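Local coordinates for protein glycosyl hydrolase, family 8 (Clostridium perfringens, PDB 3REN) that acts as an alpha-amylase, probably cleaving alpha-glucans, and has an (alpha/alpha)6-barrel fold of the glycoside hydrolase family 8 kind, at residues A[173-178]-A[238-243]; A[54-59]-A[99-104]; A[264-269]-A[279-284]; A[71-76]-A[127-132]. All coordinates share one frame; numbering follows the deposited sequence.

From the N terminus, the chain first meets contact 2, where the loop before strand 60-61 lies against strand 101-103. Contact 4 starts inside that loop closure, at the end of helix 62-74, and finishes beyond it at the end of helix 113-130, so contacts 2 and 4 cross. Contact 1 follows in series and brings the start of helix 176-185 against the end of helix 231-243. Contact 3 comes last and closes a short loop. Contacts 1 and 4 join helices, contact 2 ties a loop to a strand, and contact 3 ties the approach to strand 268-270 to that of helix 283-296. The centres of contacts 3 and 4 lie about 32 Å apart.

Contact 1. Residues A[173-178]-A[238-243]; sequences YLDLPT and ILNRIE
Asp175 OD1 takes a bond of 2.6 Å from water 2, which reaches on to Asn240 OD1 through a weak, longer bond. With its CG anti to the backbone N (chi1 -168°), Asp175 also turns OD1 back to the helix start, where it accepts a weak N-cap bond from Thr178 N at 3.3 Å. At the other end of the amide, water 1 donates to Leu174 O at 2.6 Å and accepts from Asn240 ND2. The planes of the Asp175 carboxylate and the Asn240 amide are nearly parallel, 14° apart, though the two side chains cross at about a right angle. Pro177 packs on the 238-243 helix. Its ring sets CG 3.4 Å from Asn240 O and 3.7 Å from Glu243 CB, and its CD rests near Asn240 CB. Leu176 runs alongside Arg241, with CD2 3.7 Å from Arg241 CD. The charged ends turn to other partners: Arg241 to Glu248 and Glu201, Glu243 to Lys121 on helix 113-130. The contact joins the first turn of helix 176-185 to the last turn of helix 231-243, probably helices of the (alpha/alpha)6-barrel. No direct hydrogen bond crosses it. Pro177 and Leu176 supply the apolar contacts. Water supplies the polar link to the buried amide of Asn240: water 1 serves ND2 and water 2, weakly, OD1.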
loop_
_atom_site.group_PDB
_atom_site.type_symbol
_atom_site.label_atom_id
_atom_site.label_comp_id
_atom_site.label_asym_id
_atom_site.label_seq_id
_atom_site.Cartn_x
_atom_site.Cartn_y
_atom_site.Cartn_z
ATOM N N TYR A 173 -7.931 -4.410 1.308
ATOM C CA TYR A 173 -8.267 -4.239 -0.130
ATOM C C TYR A 173 -9.411 -3.248 -0.350
ATOM O O TYR A 173 -9.607 -2.777 -1.476
ATOM C CB TYR A 173 -8.722 -5.555 -0.747
ATOM C CG TYR A 173 -7.620 -6.516 -1.154
ATOM C CD1 TYR A 173 -6.528 -6.758 -0.331
ATOM C CD2 TYR A 173 -7.709 -7.219 -2.354
ATOM C CE1 TYR A 173 -5.552 -7.660 -0.713
ATOM C CE2 TYR A 173 -6.746 -8.115 -2.736
ATOM C CZ TYR A 173 -5.674 -8.327 -1.916
ATOM O OH TYR A 173 -4.709 -9.238 -2.293
ATOM N N LEU A 174 -10.191 -2.967 0.686
ATOM C CA LEU A 174 -11.361 -2.087 0.533
ATOM C C LEU A 174 -10.935 -0.622 0.598
ATOM O O LEU A 174 -11.021 0.036 1.663
ATOM C CB LEU A 174 -12.460 -2.414 1.555
ATOM C CG LEU A 174 -12.950 -3.859 1.431
ATOM C CD1 LEU A 174 -13.785 -4.176 2.638
ATOM C CD2 LEU A 174 -13.722 -4.085 0.124
ATOM N N ASP A 175 -10.456 -0.139 -0.563
ATOM C CA ASP A 175 -9.845 1.170 -0.715
ATOM C C ASP A 175 -10.960 2.221 -0.806
ATOM O O ASP A 175 -11.321 2.677 -1.881
ATOM C CB ASP A 175 -9.042 1.131 -2.011
ATOM C CG ASP A 175 -8.112 2.307 -2.194
ATOM O OD1 ASP A 175 -8.308 3.375 -1.576
ATOM O OD2 ASP A 175 -7.166 2.158 -3.014
ATOM N N LEU A 176 -11.431 2.630 0.336
ATOM C CA LEU A 176 -12.507 3.561 0.434
ATOM C C LEU A 176 -12.225 4.868 -0.309
ATOM O O LEU A 176 -13.098 5.339 -0.946
ATOM C CB LEU A 176 -12.814 3.885 1.891
ATOM C CG LEU A 176 -13.866 3.075 2.630
ATOM C CD1 LEU A 176 -14.184 1.804 2.067
ATOM C CD2 LEU A 176 -13.958 3.158 4.117
ATOM N N PRO A 177 -11.023 5.421 -0.233
ATOM C CA PRO A 177 -10.766 6.682 -0.938
ATOM C C PRO A 177 -10.939 6.550 -2.447
ATOM O O PRO A 177 -11.495 7.452 -3.064
ATOM C CB PRO A 177 -9.292 7.018 -0.587
ATOM C CG PRO A 177 -9.101 6.311 0.713
ATOM C CD PRO A 177 -9.866 5.020 0.575
ATOM N N THR A 178 -10.473 5.450 -3.026
ATOM C CA THR A 178 -10.640 5.225 -4.453
ATOM C C THR A 178 -12.144 5.085 -4.775
ATOM O O THR A 178 -12.628 5.652 -5.753
ATOM C CB THR A 178 -9.862 3.969 -4.887
ATOM O OG1 THR A 178 -8.466 4.119 -4.546
ATOM C CG2 THR A 178 -10.004 3.742 -6.377
ATOM N N ILE A 238 -7.136 1.575 8.420
ATOM C CA ILE A 238 -7.287 2.854 9.142
ATOM C C ILE A 238 -6.954 4.038 8.263
ATOM O O ILE A 238 -7.746 4.990 8.208
ATOM C CB ILE A 238 -6.435 2.886 10.436
ATOM C CG1 ILE A 238 -6.998 1.862 11.441
ATOM C CG2 ILE A 238 -6.356 4.292 11.010
ATOM C CD1 ILE A 238 -6.012 1.469 12.559
ATOM N N LEU A 239 -5.815 3.971 7.558
ATOM C CA LEU A 239 -5.465 5.027 6.610
ATOM C C LEU A 239 -6.554 5.196 5.535
ATOM O O LEU A 239 -6.928 6.329 5.242
ATOM C CB LEU A 239 -4.102 4.799 5.980
ATOM C CG LEU A 239 -3.532 5.807 4.981
ATOM C CD1 LEU A 239 -3.368 7.189 5.625
ATOM C CD2 LEU A 239 -2.178 5.306 4.573
ATOM N N ASN A 240 -7.094 4.091 4.999
ATOM C CA ASN A 240 -8.184 4.173 3.984
ATOM C C ASN A 240 -9.420 4.865 4.542
ATOM O O ASN A 240 -9.995 5.719 3.904
ATOM C CB ASN A 240 -8.570 2.773 3.422
ATOM C CG ASN A 240 -7.521 2.216 2.461
ATOM O OD1 ASN A 240 -6.738 2.972 1.899
ATOM N ND2 ASN A 240 -7.500 0.892 2.268
ATOM N N ARG A 241 -9.825 4.487 5.741
ATOM C CA ARG A 241 -10.983 5.086 6.404
ATOM C C ARG A 241 -10.849 6.599 6.566
ATOM O O ARG A 241 -11.772 7.345 6.275
ATOM C CB ARG A 241 -11.148 4.445 7.779
ATOM C CG ARG A 241 -11.810 3.042 7.749
ATOM C CD ARG A 241 -13.334 3.173 7.802
ATOM N NE ARG A 241 -13.755 3.526 9.156
ATOM C CZ ARG A 241 -15.012 3.714 9.559
ATOM N NH1 ARG A 241 -16.044 3.640 8.717
ATOM N NH2 ARG A 241 -15.224 4.035 10.820
ATOM N N ILE A 242 -9.717 7.054 7.087
ATOM C CA ILE A 242 -9.605 8.482 7.385
ATOM C C ILE A 242 -9.493 9.325 6.124
ATOM O O ILE A 242 -10.063 10.399 6.088
ATOM C CB ILE A 242 -8.484 8.829 8.415
ATOM C CG1 ILE A 242 -7.100 8.598 7.833
ATOM C CG2 ILE A 242 -8.718 8.057 9.712
ATOM C CD1 ILE A 242 -5.957 8.618 8.873
ATOM N N GLU A 243 -8.782 8.830 5.093
ATOM C CA GLU A 243 -8.628 9.572 3.831
ATOM C C GLU A 243 -9.958 9.729 3.144
ATOM O O GLU A 243 -10.136 10.664 2.374
ATOM C CB GLU A 243 -7.616 8.925 2.871
ATOM C CG GLU A 243 -6.188 8.981 3.332
ATOM C CD GLU A 243 -5.208 8.277 2.376
ATOM O OE1 GLU A 243 -3.995 8.528 2.502
ATOM O OE2 GLU A 243 -5.627 7.460 1.508
HETATM O O HOH W 1 -9.517 -0.589 3.686
HETATM O O HOH W 2 -6.052 4.556 -1.086
#

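Contact 2. Residues A[54-59]-A[99-104]; sequences ITKGHS and SWRKEG. With SO4 (sulfate ion), chain E.
Lys56 and Glu103 form the salt bridge of this contact. Lys56 NZ lies 3.2 Å from Glu103 OE2, on the syn side but 30° out of the carboxylate plane, and makes a second, weak bond to OE1. The bend at the end of the lysine chain (chi4 -82°) brings NZ to the carboxylate. Among hydrogen bonds, Lys56 O takes both Ser59 N and Ser59 OG, the latter at 2.9 Å, across a type I beta turn. Water 3 donates to Ser59 OG and accepts from Arg101 NH1 at 3.0 Å. Van der Waals contacts follow the serine: Ser59 CB sits 3.2 Å from Lys102 O and also touches Arg101 CD. Lys56 CD lies over one face of the Arg101 guanidinium and Trp100 CZ2 over the other, 3.3 Å above the guanidinium plane. A sulfate, probably from the crystallisation liquor, receives Arg101 NH2 at 2.7 Å and Trp100 NE1 at 3.1 Å on its O3; Ser108 OG also bonds the ion. This surface contact joins the loop leading into strand 60-61 to strand 101-103, with which strand 60-61 pairs antiparallel. The sulfate and Glu103 probably offset the positive charge of Arg101 and Lys56.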
loop_
_atom_site.group_PDB
_atom_site.type_symbol
_atom_site.label_atom_id
_atom_site.label_comp_id
_atom_site.label_asym_id
_atom_site.label_seq_id
_atom_site.Cartn_x
_atom_site.Cartn_y
_atom_site.Cartn_z
ATOM N N ILE A 54 14.321 -17.891 -2.672
ATOM C CA ILE A 54 13.578 -16.861 -3.431
ATOM C C ILE A 54 14.129 -16.832 -4.827
ATOM O O ILE A 54 15.321 -16.843 -5.026
ATOM C CB ILE A 54 13.696 -15.475 -2.842
ATOM N N THR A 55 13.229 -16.907 -5.780
ATOM C CA THR A 55 13.563 -17.030 -7.167
ATOM C C THR A 55 13.088 -16.031 -8.217
ATOM O O THR A 55 13.537 -16.056 -9.303
ATOM C CB THR A 55 13.135 -18.391 -7.611
ATOM O OG1 THR A 55 11.734 -18.537 -7.428
ATOM C CG2 THR A 55 13.832 -19.386 -6.773
ATOM N N LYS A 56 12.198 -15.152 -7.897
ATOM C CA LYS A 56 11.723 -14.244 -8.886
ATOM C C LYS A 56 11.927 -12.818 -8.403
ATOM O O LYS A 56 11.054 -12.062 -8.476
ATOM C CB LYS A 56 10.252 -14.539 -9.201
ATOM C CG LYS A 56 9.997 -15.871 -9.909
ATOM C CD LYS A 56 8.566 -16.179 -10.051
ATOM C CE LYS A 56 8.273 -17.612 -10.152
ATOM N NZ LYS A 56 8.470 -18.074 -11.477
ATOM N N GLY A 57 13.071 -12.525 -7.826
ATOM C CA GLY A 57 13.300 -11.214 -7.210
ATOM C C GLY A 57 13.175 -10.073 -8.221
ATOM O O GLY A 57 12.806 -8.952 -7.838
ATOM N N HIS A 58 13.509 -10.335 -9.505
ATOM C CA HIS A 58 13.480 -9.286 -10.547
ATOM C C HIS A 58 12.252 -9.316 -11.436
ATOM O O HIS A 58 12.246 -8.789 -12.576
ATOM C CB HIS A 58 14.771 -9.244 -11.382
ATOM C CG HIS A 58 15.961 -8.757 -10.599
ATOM N ND1 HIS A 58 17.236 -8.681 -11.129
ATOM C CD2 HIS A 58 16.068 -8.370 -9.303
ATOM C CE1 HIS A 58 18.071 -8.235 -10.200
ATOM N NE2 HIS A 58 17.387 -8.050 -9.078
ATOM N N SER A 59 11.201 -9.906 -10.894
ATOM C CA SER A 59 9.864 -9.687 -11.394
ATOM C C SER A 59 9.432 -8.278 -10.990
ATOM O O SER A 59 10.054 -7.664 -10.109
ATOM C CB SER A 59 8.900 -10.718 -10.823
ATOM O OG SER A 59 8.804 -10.541 -9.427
ATOM N N SER A 99 -2.295 -6.940 -14.486
ATOM C CA SER A 99 -1.739 -8.187 -14.016
ATOM C C SER A 99 -1.089 -7.913 -12.665
ATOM O O SER A 99 -0.554 -6.819 -12.463
ATOM C CB SER A 99 -0.657 -8.630 -14.978
ATOM O OG SER A 99 -0.034 -9.824 -14.543
ATOM N N TRP A 100 -1.086 -8.892 -11.755
ATOM C CA TRP A 100 -0.389 -8.705 -10.480
ATOM C C TRP A 100 1.125 -8.657 -10.626
ATOM O O TRP A 100 1.800 -7.984 -9.833
ATOM C CB TRP A 100 -0.827 -9.714 -9.371
ATOM C CG TRP A 100 -0.081 -10.966 -9.345
ATOM C CD1 TRP A 100 -0.194 -11.985 -10.238
ATOM C CD2 TRP A 100 0.885 -11.404 -8.357
ATOM N NE1 TRP A 100 0.665 -13.043 -9.900
ATOM C CE2 TRP A 100 1.347 -12.704 -8.763
ATOM C CE3 TRP A 100 1.408 -10.836 -7.187
ATOM C CZ2 TRP A 100 2.306 -13.439 -8.036
ATOM C CZ3 TRP A 100 2.393 -11.568 -6.457
ATOM C CH2 TRP A 100 2.827 -12.851 -6.889
ATOM N N ARG A 101 1.665 -9.334 -11.639
ATOM C CA ARG A 101 3.120 -9.489 -11.723
ATOM C C ARG A 101 3.563 -9.830 -13.127
ATOM O O ARG A 101 2.868 -10.562 -13.796
ATOM C CB ARG A 101 3.585 -10.624 -10.791
ATOM C CG ARG A 101 5.104 -10.914 -10.881
ATOM C CD ARG A 101 5.578 -11.886 -9.758
ATOM N NE ARG A 101 5.031 -13.217 -10.027
ATOM C CZ ARG A 101 5.291 -14.305 -9.317
ATOM N NH1 ARG A 101 6.120 -14.252 -8.280
ATOM N NH2 ARG A 101 4.710 -15.451 -9.658
ATOM N N LYS A 102 4.733 -9.329 -13.549
ATOM C CA LYS A 102 5.380 -9.806 -14.783
ATOM C C LYS A 102 6.782 -10.318 -14.486
ATOM O O LYS A 102 7.399 -9.936 -13.506
ATOM C CB LYS A 102 5.395 -8.762 -15.918
ATOM C CG LYS A 102 6.028 -7.423 -15.564
ATOM C CD LYS A 102 6.364 -6.543 -16.806
ATOM C CE LYS A 102 7.252 -5.332 -16.375
ATOM N NZ LYS A 102 7.539 -4.367 -17.513
ATOM N N GLU A 103 7.243 -11.239 -15.317
ATOM C CA GLU A 103 8.632 -11.677 -15.325
ATOM C C GLU A 103 9.114 -11.507 -16.767
ATOM O O GLU A 103 8.567 -12.144 -17.664
ATOM C CB GLU A 103 8.732 -13.156 -14.973
ATOM C CG GLU A 103 8.186 -13.561 -13.606
ATOM C CD GLU A 103 8.164 -15.081 -13.413
ATOM O OE1 GLU A 103 9.228 -15.732 -13.644
ATOM O OE2 GLU A 103 7.077 -15.609 -13.037
ATOM N N GLY A 104 10.116 -10.661 -16.991
ATOM C CA GLY A 104 10.537 -10.292 -18.345
ATOM C C GLY A 104 9.325 -9.777 -19.087
ATOM O O GLY A 104 8.676 -8.858 -18.627
HETATM S S SO4 E . 1.643 -16.472 -11.615
HETATM O O1 SO4 E . 2.360 -17.702 -11.315
HETATM O O2 SO4 E . 0.267 -16.506 -11.133
HETATM O O3 SO4 E . 2.332 -15.366 -10.968
HETATM O O4 SO4 E . 1.647 -16.328 -13.065
HETATM O O HOH W 3 7.920 -12.075 -7.168
#

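Contact 3. Residues A[264-269]-A[279-284]; sequences FLVATY and QIESPS
Val266 and Glu281 bring the two segments closest, with CA atoms 4.6 Å apart. Ile280 O meets both Ala267 N and Val266 CA. Ala267 N gives it a bond of 2.8 Å, but at an angle of only 120°, so the bond is weak. Val266 CA approaches the same oxygen at 3.1 Å as a CA-H...O contact. Further along, water 4 bridges the backbones, donating to Leu265 O and accepting from Ser282 N. The side chains add to this. Val266 CG1 packs on Gln279 C, and Ala267 CB faces Ile280 CB at 4.3 Å. Glu281 lies along the first segment: its CG is 3.3 Å from Leu265 O, and its extended chain carries OE1 to 3.5 Å from Phe264 CB. OE1 is hydrogen-bonded to Tyr286 OH, which also bonds Leu265 N, and OE2 has a weak bond to Tyr312 OH. Tyr269 OH accepts from Val266 N at 3.0 Å and so braces the turn within its own segment. Ser282 N-caps helix 283-296 through a weak bond from Ser284 N. Leu265 packs against helices 249-262 and 283-296, while Tyr269, on strand 268-270, meets Trp254 and Phe231 edge-to-face. The strand pairs with strand 228-230.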
loop_
_atom_site.group_PDB
_atom_site.type_symbol
_atom_site.label_atom_id
_atom_site.label_comp_id
_atom_site.label_asym_id
_atom_site.label_seq_id
_atom_site.Cartn_x
_atom_site.Cartn_y
_atom_site.Cartn_z
ATOM N N PHE A 264 7.741 1.145 20.322
ATOM C CA PHE A 264 7.854 0.619 18.941
ATOM C C PHE A 264 6.488 0.050 18.595
ATOM O O PHE A 264 5.637 -0.045 19.483
ATOM C CB PHE A 264 8.867 -0.516 18.881
ATOM C CG PHE A 264 8.684 -1.548 19.985
ATOM C CD1 PHE A 264 7.644 -2.483 19.930
ATOM C CD2 PHE A 264 9.570 -1.589 21.068
ATOM C CE1 PHE A 264 7.457 -3.444 20.950
ATOM C CE2 PHE A 264 9.412 -2.547 22.102
ATOM C CZ PHE A 264 8.349 -3.465 22.058
ATOM N N LEU A 265 6.301 -0.334 17.328
ATOM C CA LEU A 265 5.144 -1.116 16.889
ATOM C C LEU A 265 5.619 -2.376 16.164
ATOM O O LEU A 265 6.630 -2.358 15.427
ATOM C CB LEU A 265 4.206 -0.281 16.003
ATOM C CG LEU A 265 3.596 0.963 16.663
ATOM C CD1 LEU A 265 3.138 2.009 15.608
ATOM C CD2 LEU A 265 2.403 0.611 17.617
ATOM N N VAL A 266 4.925 -3.480 16.414
ATOM C CA VAL A 266 5.320 -4.757 15.843
ATOM C C VAL A 266 4.215 -5.362 14.939
ATOM O O VAL A 266 3.146 -4.772 14.782
ATOM C CB VAL A 266 5.715 -5.781 16.944
ATOM C CG1 VAL A 266 7.083 -5.423 17.553
ATOM C CG2 VAL A 266 4.661 -5.853 18.029
ATOM N N ALA A 267 4.491 -6.537 14.364
ATOM C CA ALA A 267 3.644 -7.127 13.295
ATOM C C ALA A 267 2.282 -7.622 13.737
ATOM O O ALA A 267 1.329 -7.622 12.950
ATOM C CB ALA A 267 4.406 -8.267 12.567
ATOM N N THR A 268 2.191 -8.107 14.973
ATOM C CA THR A 268 0.951 -8.688 15.496
ATOM C C THR A 268 0.699 -8.378 16.994
ATOM O O THR A 268 1.657 -8.253 17.802
ATOM C CB THR A 268 0.864 -10.276 15.299
ATOM O OG1 THR A 268 1.842 -10.954 16.094
ATOM C CG2 THR A 268 1.016 -10.726 13.819
ATOM N N TYR A 269 -0.584 -8.284 17.352
ATOM C CA TYR A 269 -1.006 -8.080 18.734
ATOM C C TYR A 269 -2.144 -9.054 19.054
ATOM O O TYR A 269 -2.884 -9.473 18.159
ATOM C CB TYR A 269 -1.516 -6.653 18.912
ATOM C CG TYR A 269 -0.396 -5.644 18.745
ATOM C CD1 TYR A 269 0.413 -5.316 19.819
ATOM C CD2 TYR A 269 -0.127 -5.075 17.510
ATOM C CE1 TYR A 269 1.437 -4.419 19.698
ATOM C CE2 TYR A 269 0.889 -4.176 17.361
ATOM C CZ TYR A 269 1.689 -3.859 18.466
ATOM O OH TYR A 269 2.727 -2.971 18.367
ATOM N N GLN A 279 7.939 -9.963 17.626
ATOM C CA GLN A 279 9.028 -8.999 17.837
ATOM C C GLN A 279 9.404 -8.256 16.558
ATOM O O GLN A 279 10.368 -7.470 16.535
ATOM C CB GLN A 279 10.269 -9.718 18.339
ATOM C CG GLN A 279 10.253 -9.998 19.817
ATOM C CD GLN A 279 11.448 -10.867 20.203
ATOM O OE1 GLN A 279 11.462 -12.077 19.939
ATOM N NE2 GLN A 279 12.465 -10.246 20.802
ATOM N N ILE A 280 8.658 -8.511 15.496
ATOM C CA ILE A 280 9.047 -8.029 14.176
ATOM C C ILE A 280 8.517 -6.618 13.940
ATOM O O ILE A 280 7.313 -6.383 14.030
ATOM C CB ILE A 280 8.569 -8.997 13.050
ATOM C CG1 ILE A 280 9.106 -10.427 13.287
ATOM C CG2 ILE A 280 8.963 -8.475 11.634
ATOM C CD1 ILE A 280 10.615 -10.554 13.592
ATOM N N GLU A 281 9.430 -5.697 13.637
ATOM C CA GLU A 281 9.061 -4.369 13.181
ATOM C C GLU A 281 9.150 -4.329 11.629
ATOM O O GLU A 281 9.812 -5.159 11.025
ATOM C CB GLU A 281 10.020 -3.341 13.755
ATOM C CG GLU A 281 9.830 -2.988 15.229
ATOM C CD GLU A 281 10.930 -2.036 15.663
ATOM O OE1 GLU A 281 10.649 -0.834 15.832
ATOM O OE2 GLU A 281 12.094 -2.490 15.764
ATOM N N SER A 282 8.524 -3.340 11.007
ATOM C CA SER A 282 8.514 -3.236 9.543
ATOM C C SER A 282 8.481 -1.769 9.116
ATOM O O SER A 282 7.700 -1.014 9.639
ATOM C CB SER A 282 7.247 -3.979 9.046
ATOM O OG SER A 282 6.768 -3.494 7.818
ATOM N N PRO A 283 9.314 -1.360 8.142
ATOM C CA PRO A 283 9.166 0.002 7.598
ATOM C C PRO A 283 7.736 0.304 7.079
ATOM O O PRO A 283 7.321 1.448 7.104
ATOM C CB PRO A 283 10.145 0.014 6.408
ATOM C CG PRO A 283 11.146 -1.094 6.745
ATOM C CD PRO A 283 10.367 -2.136 7.451
ATOM N N SER A 284 7.001 -0.709 6.612
ATOM C CA SER A 284 5.634 -0.488 6.088
ATOM C C SER A 284 4.647 -0.111 7.182
ATOM O O SER A 284 3.733 0.690 6.957
ATOM C CB SER A 284 5.143 -1.724 5.338
ATOM O OG SER A 284 5.885 -1.855 4.150
HETATM O O HOH W 4 6.949 -1.653 12.735
#

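Contact 4. Residues A[71-76]-A[127-132]; sequences YSVNAN and NNRWNS
Val73 touches both Arg129 and Trp130. Val73 CG2 lies over a face of the indole and meets Arg129 CG at 4.0 Å, while Val73 CB is 4.0 Å from Trp130 CH2. Val73 O accepts two weak bonds, from Arg129 NE and NH2, each at 3.1 Å. It approaches the guanidinium at its edge. Bends at chi2 and chi3 of Arg129 turn the group to this carbonyl near the helix end. Val73 O also receives Asn76 N, one of the backbone bonds of the Schellman motif that ends helix 62-74. The contact joins the C-terminal ends of helices 62-74 and 113-130, probably two helices of the (alpha/alpha)6-barrel. Asn74 O lies farther off, 3.6 Å from Arg129 NH2. Asn76 has positive phi, and its chi1 of -159° swings the amide away from its own backbone N and across to the second helix. Asn76 OD1 accepts from Trp130 NE1 at 2.7 Å, nearly straight on to the carbonyl and 14° from the ring plane. The amide also stacks on the Arg129 guanidinium, the planes 19° apart, with Asn76 CB 3.9 Å above the guanidinium. Phe81 of helix 78-89 meets the Trp130 ring edge-to-face.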
loop_
_atom_site.group_PDB
_atom_site.type_symbol
_atom_site.label_atom_id
_atom_site.label_comp_id
_atom_site.label_asym_id
_atom_site.label_seq_id
_atom_site.Cartn_x
_atom_site.Cartn_y
_atom_site.Cartn_z
ATOM N N TYR A 71 3.415 8.112 -5.540
ATOM C CA TYR A 71 4.515 8.991 -5.204
ATOM C C TYR A 71 4.703 10.090 -6.257
ATOM O O TYR A 71 4.902 11.259 -5.910
ATOM C CB TYR A 71 5.816 8.186 -5.114
ATOM C CG TYR A 71 7.042 9.053 -4.940
ATOM C CD1 TYR A 71 7.363 9.581 -3.692
ATOM C CD2 TYR A 71 7.837 9.373 -6.016
ATOM C CE1 TYR A 71 8.481 10.396 -3.525
ATOM C CE2 TYR A 71 8.955 10.180 -5.873
ATOM C CZ TYR A 71 9.267 10.691 -4.626
ATOM O OH TYR A 71 10.394 11.460 -4.447
ATOM N N SER A 72 4.714 9.704 -7.534
ATOM C CA SER A 72 4.897 10.677 -8.652
ATOM C C SER A 72 3.852 11.782 -8.681
ATOM O O SER A 72 4.204 12.939 -8.869
ATOM C CB SER A 72 4.864 9.968 -9.997
ATOM O OG SER A 72 5.932 9.066 -10.057
ATOM N N VAL A 73 2.584 11.467 -8.509
ATOM C CA VAL A 73 1.544 12.472 -8.489
ATOM C C VAL A 73 1.656 13.384 -7.274
ATOM O O VAL A 73 1.508 14.541 -7.377
ATOM C CB VAL A 73 0.102 11.944 -8.775
ATOM C CG1 VAL A 73 -0.349 11.027 -7.753
ATOM C CG2 VAL A 73 -0.852 13.077 -9.031
ATOM N N ASN A 74 1.976 12.812 -6.139
ATOM C CA ASN A 74 2.254 13.611 -4.942
ATOM C C ASN A 74 3.463 14.511 -5.150
ATOM O O ASN A 74 3.515 15.616 -4.606
ATOM C CB ASN A 74 2.512 12.698 -3.734
ATOM C CG ASN A 74 1.265 11.983 -3.289
ATOM O OD1 ASN A 74 0.176 12.365 -3.686
ATOM N ND2 ASN A 74 1.410 10.940 -2.469
ATOM N N ALA A 75 4.442 14.032 -5.913
ATOM C CA ALA A 75 5.639 14.828 -6.149
ATOM C C ALA A 75 5.444 15.829 -7.281
ATOM O O ALA A 75 6.358 16.599 -7.561
ATOM C CB ALA A 75 6.869 13.941 -6.422
ATOM N N ASN A 76 4.261 15.836 -7.917
ATOM C CA ASN A 76 4.006 16.662 -9.092
ATOM C C ASN A 76 5.075 16.414 -10.151
ATOM O O ASN A 76 5.681 17.344 -10.685
ATOM C CB ASN A 76 3.915 18.175 -8.731
ATOM C CG ASN A 76 3.155 18.992 -9.787
ATOM O OD1 ASN A 76 2.815 18.486 -10.858
ATOM N ND2 ASN A 76 2.883 20.256 -9.477
ATOM N N ASN A 127 -5.471 12.845 -12.996
ATOM C CA ASN A 127 -6.442 13.633 -13.759
ATOM C C ASN A 127 -6.761 14.943 -13.035
ATOM O O ASN A 127 -6.816 15.980 -13.667
ATOM C CB ASN A 127 -7.735 12.856 -13.990
ATOM C CG ASN A 127 -8.857 13.744 -14.514
ATOM O OD1 ASN A 127 -8.673 14.233 -15.734
ATOM N ND2 ASN A 127 -9.882 13.984 -13.828
ATOM N N ASN A 128 -6.976 14.880 -11.722
ATOM C CA ASN A 128 -7.296 16.094 -10.938
ATOM C C ASN A 128 -6.155 17.107 -10.917
ATOM O O ASN A 128 -6.363 18.322 -11.085
ATOM C CB ASN A 128 -7.710 15.737 -9.520
ATOM C CG ASN A 128 -9.013 14.951 -9.486
ATOM O OD1 ASN A 128 -9.716 14.858 -10.497
ATOM N ND2 ASN A 128 -9.327 14.357 -8.339
ATOM N N ARG A 129 -4.948 16.583 -10.754
ATOM C CA ARG A 129 -3.742 17.376 -10.679
ATOM C C ARG A 129 -3.324 18.013 -12.013
ATOM O O ARG A 129 -3.045 19.211 -12.066
ATOM C CB ARG A 129 -2.640 16.481 -10.098
ATOM C CG ARG A 129 -1.236 16.746 -10.512
ATOM C CD ARG A 129 -0.500 17.614 -9.579
ATOM N NE ARG A 129 -0.093 16.978 -8.312
ATOM C CZ ARG A 129 0.259 17.730 -7.272
ATOM N NH1 ARG A 129 0.235 19.052 -7.418
ATOM N NH2 ARG A 129 0.629 17.212 -6.114
ATOM N N TRP A 130 -3.254 17.208 -13.074
ATOM C CA TRP A 130 -2.754 17.680 -14.352
ATOM C C TRP A 130 -3.852 17.959 -15.404
ATOM O O TRP A 130 -3.541 18.308 -16.513
ATOM C CB TRP A 130 -1.660 16.755 -14.902
ATOM C CG TRP A 130 -0.468 16.614 -13.981
ATOM C CD1 TRP A 130 0.318 17.636 -13.490
ATOM C CD2 TRP A 130 0.091 15.396 -13.461
ATOM N NE1 TRP A 130 1.328 17.119 -12.704
ATOM C CE2 TRP A 130 1.212 15.758 -12.655
ATOM C CE3 TRP A 130 -0.229 14.040 -13.598
ATOM C CZ2 TRP A 130 1.989 14.814 -11.973
ATOM C CZ3 TRP A 130 0.561 13.093 -12.922
ATOM C CH2 TRP A 130 1.662 13.493 -12.121
ATOM N N ASN A 131 -5.123 17.832 -15.051
ATOM C CA ASN A 131 -6.213 18.102 -16.019
ATOM C C ASN A 131 -6.052 17.293 -17.294
ATOM O O ASN A 131 -6.030 17.861 -18.386
ATOM C CB ASN A 131 -6.270 19.614 -16.379
ATOM C CG ASN A 131 -7.546 19.988 -17.132
ATOM O OD1 ASN A 131 -8.518 19.225 -17.129
ATOM N ND2 ASN A 131 -7.554 21.164 -17.779
ATOM N N SER A 132 -5.914 15.970 -17.157
ATOM C CA SER A 132 -5.675 15.084 -18.279
ATOM C C SER A 132 -6.708 13.974 -18.291
ATOM O O SER A 132 -6.538 12.978 -17.582
ATOM C CB SER A 132 -4.298 14.437 -18.189
ATOM O OG SER A 132 -3.309 15.297 -18.713
#